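PDB 1LKX: myosin IE heavy chain from Dictyostelium discoideum, which binds actin filaments and hydrolyses ATP in an actin-activated manner as a single-headed motor of the myosin-one class, and may move membranes relative to actin. Local coordinates for residues R268-A282 with K295-L309. Residues are numbered along the deposited sequence; the frame is centred on the assembly and turned at random.
Sequences RILAAILHIGNITFA and KVSDTKSLAAAASCL
Helix 268-276 and helix 299-309 lie side by side and nearly antiparallel, their axes 8.1 Å apart at closest approach and inclined at 160°, and a beta hairpin links them. This antiparallel helix pair joined by a two-stranded beta hairpin belongs to the myosin motor domain and lies away from the nucleotide site. In the hairpin Ala-282 and Lys-295 form an antiparallel hydrogen-bonded pair, with Lys-295 N donating to Ala-282 O, while Phe-281 and Val-296 make the adjoining non-hydrogen-bonded pair. Beyond it Ser-297 N donates to Thr-280 O in a nearly straight bond.

The close approach is consistent with the small residues at the interface: Ala-272 and Ala-305 have CA atoms 4.6 Å apart. Two knobs-into-holes interlock the helices. His-275 enters a hole formed by Ser-301, Ala-304, Ala-305 and Cys-308; Cys-308 sits among Arg-268, Ala-271, Ala-272 and His-275. Over one imidazole face lies Ala-304 CB, 3.4 Å from the ring centroid and 17° off the normal, a CH-pi contact, whereas Cys-308 SG meets the ring at its edge, in plane. The outer nitrogen, NE2, is hydrogen-bonded to Gly-218 O. An alanine in place of His-275 is likely to open a gap against Ala-304 and Cys-308 and leave the Gly-218 carbonyl without this donor.

Toward the hairpin, Ile-279 CD1 packs obliquely on Leu-302 CD2 at 3.4 Å, and Leu-320 of helix 313-321 also touches Ile-279. Asp-298 N-caps helix 299-309: its OD2 accepts from Ser-301 N above the carboxylate plane. With chi1 at 55°, Thr-280 holds OG1 between its backbone N and carbonyl carbon, where OG1 accepts a hydrogen bond from Asp-298 N at 2.9 Å.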
ATOM      1  N   ARG A 268       3.834 -15.319 -22.544  1.00 45.80           N
ATOM      2  CA  ARG A 268       5.043 -15.156 -23.329  1.00 44.90           C
ATOM      3  C   ARG A 268       5.998 -14.187 -22.666  1.00 44.12           C
ATOM      4  O   ARG A 268       7.170 -14.508 -22.473  1.00 44.76           O
ATOM      5  CB  ARG A 268       4.708 -14.676 -24.741  1.00 46.78           C
ATOM      6  CG  ARG A 268       3.885 -15.675 -25.535  1.00 48.61           C
ATOM      7  CD  ARG A 268       4.039 -15.497 -27.028  1.00 49.64           C
ATOM      8  NE  ARG A 268       2.743 -15.348 -27.676  1.00 51.83           N
ATOM      9  CZ  ARG A 268       2.075 -14.203 -27.722  1.00 54.35           C
ATOM     10  NH1 ARG A 268       2.598 -13.115 -27.161  1.00 56.62           N
ATOM     11  NH2 ARG A 268       0.887 -14.148 -28.310  1.00 54.22           N
ATOM     12  N   ILE A 269       5.498 -13.005 -22.315  1.00 42.70           N
ATOM     13  CA  ILE A 269       6.326 -11.997 -21.660  1.00 40.55           C
ATOM     14  C   ILE A 269       6.951 -12.539 -20.378  1.00 40.23           C
ATOM     15  O   ILE A 269       8.133 -12.318 -20.125  1.00 39.13           O
ATOM     16  CB  ILE A 269       5.516 -10.733 -21.350  1.00 40.10           C
ATOM     17  CG1 ILE A 269       5.240  -9.996 -22.653  1.00 38.69           C
ATOM     18  CG2 ILE A 269       6.271  -9.836 -20.393  1.00 39.77           C
ATOM     19  CD1 ILE A 269       4.328  -8.822 -22.504  1.00 39.93           C
ATOM     20  N   LEU A 270       6.178 -13.253 -19.567  1.00 39.54           N
ATOM     21  CA  LEU A 270       6.764 -13.799 -18.357  1.00 40.12           C
ATOM     22  C   LEU A 270       7.864 -14.794 -18.728  1.00 41.32           C
ATOM     23  O   LEU A 270       8.949 -14.782 -18.140  1.00 42.30           O
ATOM     24  CB  LEU A 270       5.709 -14.480 -17.493  1.00 38.76           C
ATOM     25  CG  LEU A 270       4.752 -13.568 -16.730  1.00 38.09           C
ATOM     26  CD1 LEU A 270       3.959 -14.430 -15.769  1.00 38.41           C
ATOM     27  CD2 LEU A 270       5.503 -12.497 -15.969  1.00 35.63           C
ATOM     28  N   ALA A 271       7.589 -15.649 -19.714  1.00 41.66           N
ATOM     29  CA  ALA A 271       8.566 -16.646 -20.159  1.00 41.56           C
ATOM     30  C   ALA A 271       9.824 -15.979 -20.732  1.00 41.43           C
ATOM     31  O   ALA A 271      10.943 -16.480 -20.570  1.00 40.24           O
ATOM     32  CB  ALA A 271       7.939 -17.553 -21.196  1.00 41.12           C
ATOM     33  N   ALA A 272       9.626 -14.845 -21.397  1.00 40.98           N
ATOM     34  CA  ALA A 272      10.723 -14.089 -21.979  1.00 40.29           C
ATOM     35  C   ALA A 272      11.627 -13.579 -20.868  1.00 40.88           C
ATOM     36  O   ALA A 272      12.852 -13.691 -20.952  1.00 40.92           O
ATOM     37  CB  ALA A 272      10.182 -12.927 -22.776  1.00 39.46           C
ATOM     38  N   ILE A 273      11.013 -13.019 -19.825  1.00 40.98           N
ATOM     39  CA  ILE A 273      11.766 -12.491 -18.693  1.00 41.12           C
ATOM     40  C   ILE A 273      12.569 -13.607 -18.064  1.00 41.04           C
ATOM     41  O   ILE A 273      13.710 -13.412 -17.659  1.00 40.75           O
ATOM     42  CB  ILE A 273      10.826 -11.865 -17.638  1.00 40.93           C
ATOM     43  CG1 ILE A 273      10.160 -10.620 -18.238  1.00 41.18           C
ATOM     44  CG2 ILE A 273      11.604 -11.504 -16.386  1.00 39.20           C
ATOM     45  CD1 ILE A 273       9.025 -10.074 -17.419  1.00 40.35           C
ATOM     46  N   LEU A 274      11.971 -14.789 -17.999  1.00 42.36           N
ATOM     47  CA  LEU A 274      12.655 -15.938 -17.430  1.00 43.44           C
ATOM     48  C   LEU A 274      13.843 -16.353 -18.287  1.00 44.84           C
ATOM     49  O   LEU A 274      14.902 -16.701 -17.762  1.00 46.00           O
ATOM     50  CB  LEU A 274      11.697 -17.111 -17.282  1.00 42.66           C
ATOM     51  CG  LEU A 274      10.686 -17.024 -16.152  1.00 40.75           C
ATOM     52  CD1 LEU A 274       9.976 -18.361 -16.008  1.00 40.76           C
ATOM     53  CD2 LEU A 274      11.407 -16.670 -14.880  1.00 40.52           C
ATOM     54  N   HIS A 275      13.672 -16.322 -19.605  1.00 45.15           N
ATOM     55  CA  HIS A 275      14.762 -16.684 -20.494  1.00 45.35           C
ATOM     56  C   HIS A 275      15.836 -15.609 -20.449  1.00 45.77           C
ATOM     57  O   HIS A 275      17.015 -15.920 -20.342  1.00 46.94           O
ATOM     58  CB  HIS A 275      14.240 -16.883 -21.914  1.00 45.65           C
ATOM     59  CG  HIS A 275      13.532 -18.188 -22.110  1.00 47.03           C
ATOM     60  ND1 HIS A 275      12.432 -18.328 -22.929  1.00 47.32           N
ATOM     61  CD2 HIS A 275      13.766 -19.414 -21.583  1.00 46.78           C
ATOM     62  CE1 HIS A 275      12.017 -19.583 -22.894  1.00 46.92           C
ATOM     63  NE2 HIS A 275      12.809 -20.262 -22.085  1.00 46.03           N
ATOM     64  N   ILE A 276      15.431 -14.346 -20.506  1.00 45.72           N
ATOM     65  CA  ILE A 276      16.393 -13.251 -20.461  1.00 46.97           C
ATOM     66  C   ILE A 276      17.352 -13.438 -19.285  1.00 47.72           C
ATOM     67  O   ILE A 276      18.548 -13.175 -19.384  1.00 47.12           O
ATOM     68  CB  ILE A 276      15.685 -11.886 -20.298  1.00 47.15           C
ATOM     69  CG1 ILE A 276      14.848 -11.575 -21.540  1.00 47.12           C
ATOM     70  CG2 ILE A 276      16.708 -10.790 -20.068  1.00 46.43           C
ATOM     71  CD1 ILE A 276      14.052 -10.278 -21.446  1.00 46.95           C
ATOM     72  N   GLY A 277      16.813 -13.905 -18.169  1.00 48.88           N
ATOM     73  CA  GLY A 277      17.630 -14.105 -16.990  1.00 51.20           C
ATOM     74  C   GLY A 277      18.716 -15.151 -17.124  1.00 53.04           C
ATOM     75  O   GLY A 277      19.649 -15.199 -16.319  1.00 52.46           O
ATOM     76  N   ASN A 278      18.604 -15.995 -18.141  1.00 54.71           N
ATOM     77  CA  ASN A 278      19.592 -17.036 -18.335  1.00 56.60           C
ATOM     78  C   ASN A 278      20.623 -16.698 -19.395  1.00 58.14           C
ATOM     79  O   ASN A 278      21.459 -17.527 -19.746  1.00 58.36           O
ATOM     80  CB  ASN A 278      18.894 -18.351 -18.663  1.00 56.45           C
ATOM     81  CG  ASN A 278      18.127 -18.903 -17.483  1.00 56.67           C
ATOM     82  OD1 ASN A 278      17.571 -20.001 -17.541  1.00 56.38           O
ATOM     83  ND2 ASN A 278      18.092 -18.141 -16.398  1.00 58.10           N
ATOM     84  N   ILE A 279      20.576 -15.474 -19.904  1.00 60.03           N
ATOM     85  CA  ILE A 279      21.540 -15.070 -20.912  1.00 62.20           C
ATOM     86  C   ILE A 279      22.876 -14.751 -20.261  1.00 63.97           C
ATOM     87  O   ILE A 279      22.971 -13.865 -19.417  1.00 64.11           O
ATOM     88  CB  ILE A 279      21.070 -13.832 -21.683  1.00 61.79           C
ATOM     89  CG1 ILE A 279      19.899 -14.197 -22.592  1.00 61.40           C
ATOM     90  CG2 ILE A 279      22.222 -13.257 -22.484  1.00 61.68           C
ATOM     91  CD1 ILE A 279      19.421 -13.048 -23.436  1.00 60.90           C
ATOM     92  N   THR A 280      23.905 -15.490 -20.651  1.00 66.01           N
ATOM     93  CA  THR A 280      25.239 -15.278 -20.121  1.00 68.71           C
ATOM     94  C   THR A 280      26.072 -14.536 -21.164  1.00 70.31           C
ATOM     95  O   THR A 280      25.731 -14.522 -22.342  1.00 69.59           O
ATOM     96  CB  THR A 280      25.913 -16.622 -19.768  1.00 68.93           C
ATOM     97  OG1 THR A 280      25.899 -17.486 -20.909  1.00 69.67           O
ATOM     98  CG2 THR A 280      25.176 -17.298 -18.630  1.00 68.74           C
ATOM     99  N   PHE A 281      27.160 -13.916 -20.728  1.00 73.02           N
ATOM    100  CA  PHE A 281      28.015 -13.169 -21.635  1.00 75.90           C
ATOM    101  C   PHE A 281      29.463 -13.648 -21.629  1.00 78.88           C
ATOM    102  O   PHE A 281      30.003 -14.041 -20.594  1.00 78.86           O
ATOM    103  CB  PHE A 281      27.954 -11.688 -21.287  1.00 74.39           C
ATOM    104  CG  PHE A 281      26.597 -11.086 -21.469  1.00 73.79           C
ATOM    105  CD1 PHE A 281      26.053 -10.943 -22.733  1.00 74.04           C
ATOM    106  CD2 PHE A 281      25.865 -10.651 -20.375  1.00 74.02           C
ATOM    107  CE1 PHE A 281      24.797 -10.372 -22.909  1.00 74.11           C
ATOM    108  CE2 PHE A 281      24.610 -10.080 -20.540  1.00 74.15           C
ATOM    109  CZ  PHE A 281      24.076  -9.941 -21.811  1.00 73.83           C
ATOM    110  N   ALA A 282      30.086 -13.605 -22.801  1.00 82.49           N
ATOM    111  CA  ALA A 282      31.462 -14.041 -22.951  1.00 86.27           C
ATOM    112  C   ALA A 282      32.346 -12.959 -23.550  1.00 89.06           C
ATOM    113  O   ALA A 282      31.872 -12.067 -24.263  1.00 89.18           O
ATOM    114  CB  ALA A 282      31.515 -15.288 -23.817  1.00 86.37           C
ATOM    115  N   LYS A 295      30.137 -11.059 -26.027  1.00 84.93           N
ATOM    116  CA  LYS A 295      29.099 -11.752 -26.770  1.00 84.80           C
ATOM    117  C   LYS A 295      28.304 -12.723 -25.904  1.00 84.15           C
ATOM    118  O   LYS A 295      28.753 -13.129 -24.837  1.00 84.73           O
ATOM    119  CB  LYS A 295      29.709 -12.486 -27.969  1.00 85.51           C
ATOM    120  CG  LYS A 295      28.696 -13.252 -28.828  1.00 87.63           C
ATOM    121  CD  LYS A 295      27.416 -12.442 -29.117  1.00 88.53           C
ATOM    122  CE  LYS A 295      27.695 -11.144 -29.874  1.00 89.17           C
ATOM    123  NZ  LYS A 295      26.449 -10.352 -30.116  1.00 88.80           N
ATOM    124  N   VAL A 296      27.114 -13.082 -26.373  1.00 82.52           N
ATOM    125  CA  VAL A 296      26.239 -14.000 -25.661  1.00 80.73           C
ATOM    126  C   VAL A 296      26.762 -15.429 -25.707  1.00 80.14           C
ATOM    127  O   VAL A 296      27.167 -15.915 -26.758  1.00 79.25           O
ATOM    128  CB  VAL A 296      24.833 -13.983 -26.268  1.00 80.43           C
ATOM    129  CG1 VAL A 296      23.905 -14.861 -25.447  1.00 79.46           C
ATOM    130  CG2 VAL A 296      24.322 -12.556 -26.342  1.00 80.11           C
ATOM    131  N   SER A 297      26.744 -16.098 -24.558  1.00 79.85           N
ATOM    132  CA  SER A 297      27.208 -17.479 -24.461  1.00 79.60           C
ATOM    133  C   SER A 297      26.023 -18.421 -24.585  1.00 79.29           C
ATOM    134  O   SER A 297      25.894 -19.149 -25.571  1.00 79.85           O
ATOM    135  CB  SER A 297      27.896 -17.723 -23.120  1.00 79.61           C
ATOM    136  OG  SER A 297      28.937 -16.794 -22.904  1.00 81.99           O
ATOM    137  N   ASP A 298      25.163 -18.404 -23.570  1.00 78.33           N
ATOM    138  CA  ASP A 298      23.971 -19.244 -23.543  1.00 76.95           C
ATOM    139  C   ASP A 298      23.017 -18.769 -24.626  1.00 75.46           C
ATOM    140  O   ASP A 298      21.913 -18.305 -24.348  1.00 75.04           O
ATOM    141  CB  ASP A 298      23.299 -19.153 -22.173  1.00 78.88           C
ATOM    142  CG  ASP A 298      22.088 -20.064 -22.052  1.00 80.28           C
ATOM    143  OD1 ASP A 298      21.564 -20.216 -20.923  1.00 80.61           O
ATOM    144  OD2 ASP A 298      21.659 -20.623 -23.083  1.00 80.80           O
ATOM    145  N   THR A 299      23.468 -18.904 -25.865  1.00 73.94           N
ATOM    146  CA  THR A 299      22.716 -18.481 -27.029  1.00 72.52           C
ATOM    147  C   THR A 299      21.298 -19.029 -27.120  1.00 71.49           C
ATOM    148  O   THR A 299      20.367 -18.296 -27.456  1.00 72.10           O
ATOM    149  CB  THR A 299      23.472 -18.850 -28.310  1.00 72.57           C
ATOM    150  OG1 THR A 299      23.676 -20.266 -28.350  1.00 72.33           O
ATOM    151  CG2 THR A 299      24.818 -18.157 -28.339  1.00 72.52           C
ATOM    152  N   LYS A 300      21.120 -20.309 -26.822  1.00 69.98           N
ATOM    153  CA  LYS A 300      19.789 -20.895 -26.907  1.00 68.90           C
ATOM    154  C   LYS A 300      18.767 -20.113 -26.069  1.00 67.60           C
ATOM    155  O   LYS A 300      17.602 -19.988 -26.456  1.00 68.07           O
ATOM    156  CB  LYS A 300      19.833 -22.376 -26.498  1.00 69.43           C
ATOM    157  CG  LYS A 300      20.076 -22.650 -25.024  1.00 70.51           C
ATOM    158  CD  LYS A 300      18.767 -22.716 -24.249  1.00 70.44           C
ATOM    159  CE  LYS A 300      18.997 -23.120 -22.804  1.00 69.51           C
ATOM    160  NZ  LYS A 300      17.710 -23.328 -22.109  1.00 69.02           N
ATOM    161  N   SER A 301      19.195 -19.577 -24.929  1.00 65.55           N
ATOM    162  CA  SER A 301      18.288 -18.799 -24.098  1.00 63.60           C
ATOM    163  C   SER A 301      17.964 -17.492 -24.806  1.00 62.50           C
ATOM    164  O   SER A 301      16.810 -17.068 -24.831  1.00 62.96           O
ATOM    165  CB  SER A 301      18.910 -18.508 -22.733  1.00 63.21           C
ATOM    166  OG  SER A 301      18.758 -19.615 -21.861  1.00 62.68           O
ATOM    167  N   LEU A 302      18.988 -16.861 -25.381  1.00 60.75           N
ATOM    168  CA  LEU A 302      18.824 -15.601 -26.110  1.00 58.31           C
ATOM    169  C   LEU A 302      17.889 -15.821 -27.292  1.00 57.25           C
ATOM    170  O   LEU A 302      17.218 -14.901 -27.746  1.00 56.09           O
ATOM    171  CB  LEU A 302      20.188 -15.098 -26.596  1.00 57.67           C
ATOM    172  CG  LEU A 302      20.350 -13.817 -27.431  1.00 57.69           C
ATOM    173  CD1 LEU A 302      19.970 -14.082 -28.868  1.00 59.39           C
ATOM    174  CD2 LEU A 302      19.520 -12.694 -26.856  1.00 57.73           C
ATOM    175  N   ALA A 303      17.852 -17.054 -27.780  1.00 56.96           N
ATOM    176  CA  ALA A 303      16.995 -17.416 -28.898  1.00 56.63           C
ATOM    177  C   ALA A 303      15.565 -17.576 -28.408  1.00 56.43           C
ATOM    178  O   ALA A 303      14.622 -17.134 -29.058  1.00 56.88           O
ATOM    179  CB  ALA A 303      17.476 -18.710 -29.518  1.00 56.79           C
ATOM    180  N   ALA A 304      15.420 -18.216 -27.254  1.00 56.53           N
ATOM    181  CA  ALA A 304      14.118 -18.446 -26.650  1.00 56.61           C
ATOM    182  C   ALA A 304      13.475 -17.119 -26.242  1.00 57.19           C
ATOM    183  O   ALA A 304      12.271 -16.915 -26.422  1.00 57.31           O
ATOM    184  CB  ALA A 304      14.273 -19.354 -25.438  1.00 55.46           C
ATOM    185  N   ALA A 305      14.289 -16.220 -25.696  1.00 57.49           N
ATOM    186  CA  ALA A 305      13.822 -14.909 -25.259  1.00 57.32           C
ATOM    187  C   ALA A 305      13.274 -14.098 -26.429  1.00 58.15           C
ATOM    188  O   ALA A 305      12.181 -13.538 -26.345  1.00 57.64           O
ATOM    189  CB  ALA A 305      14.961 -14.158 -24.593  1.00 56.79           C
ATOM    190  N   ALA A 306      14.040 -14.039 -27.520  1.00 59.36           N
ATOM    191  CA  ALA A 306      13.634 -13.300 -28.718  1.00 59.68           C
ATOM    192  C   ALA A 306      12.450 -14.009 -29.366  1.00 60.01           C
ATOM    193  O   ALA A 306      11.633 -13.398 -30.050  1.00 59.98           O
ATOM    194  CB  ALA A 306      14.801 -13.212 -29.696  1.00 59.59           C
ATOM    195  N   SER A 307      12.373 -15.314 -29.133  1.00 61.00           N
ATOM    196  CA  SER A 307      11.298 -16.150 -29.648  1.00 61.66           C
ATOM    197  C   SER A 307       9.968 -15.737 -29.020  1.00 61.70           C
ATOM    198  O   SER A 307       8.977 -15.534 -29.722  1.00 61.97           O
ATOM    199  CB  SER A 307      11.602 -17.618 -29.323  1.00 62.47           C
ATOM    200  OG  SER A 307      10.495 -18.464 -29.579  1.00 64.40           O
ATOM    201  N   CYS A 308       9.955 -15.611 -27.696  1.00 61.58           N
ATOM    202  CA  CYS A 308       8.749 -15.222 -26.971  1.00 61.40           C
ATOM    203  C   CYS A 308       8.395 -13.756 -27.208  1.00 59.91           C
ATOM    204  O   CYS A 308       7.225 -13.405 -27.374  1.00 58.97           O
ATOM    205  CB  CYS A 308       8.931 -15.454 -25.467  1.00 62.66           C
ATOM    206  SG  CYS A 308       9.244 -17.162 -24.981  1.00 64.49           S
ATOM    207  N   LEU A 309       9.409 -12.901 -27.216  1.00 58.84           N
ATOM    208  CA  LEU A 309       9.183 -11.482 -27.424  1.00 58.92           C
ATOM    209  C   LEU A 309       8.827 -11.194 -28.866  1.00 59.86           C
ATOM    210  O   LEU A 309       8.400 -10.088 -29.195  1.00 60.12           O
ATOM    211  CB  LEU A 309      10.421 -10.681 -27.028  1.00 57.53           C
ATOM    212  CG  LEU A 309      10.726 -10.656 -25.531  1.00 56.44           C
ATOM    213  CD1 LEU A 309      12.013  -9.909 -25.274  1.00 56.18           C
ATOM    214  CD2 LEU A 309       9.580 -10.012 -24.800  1.00 54.52           C
TER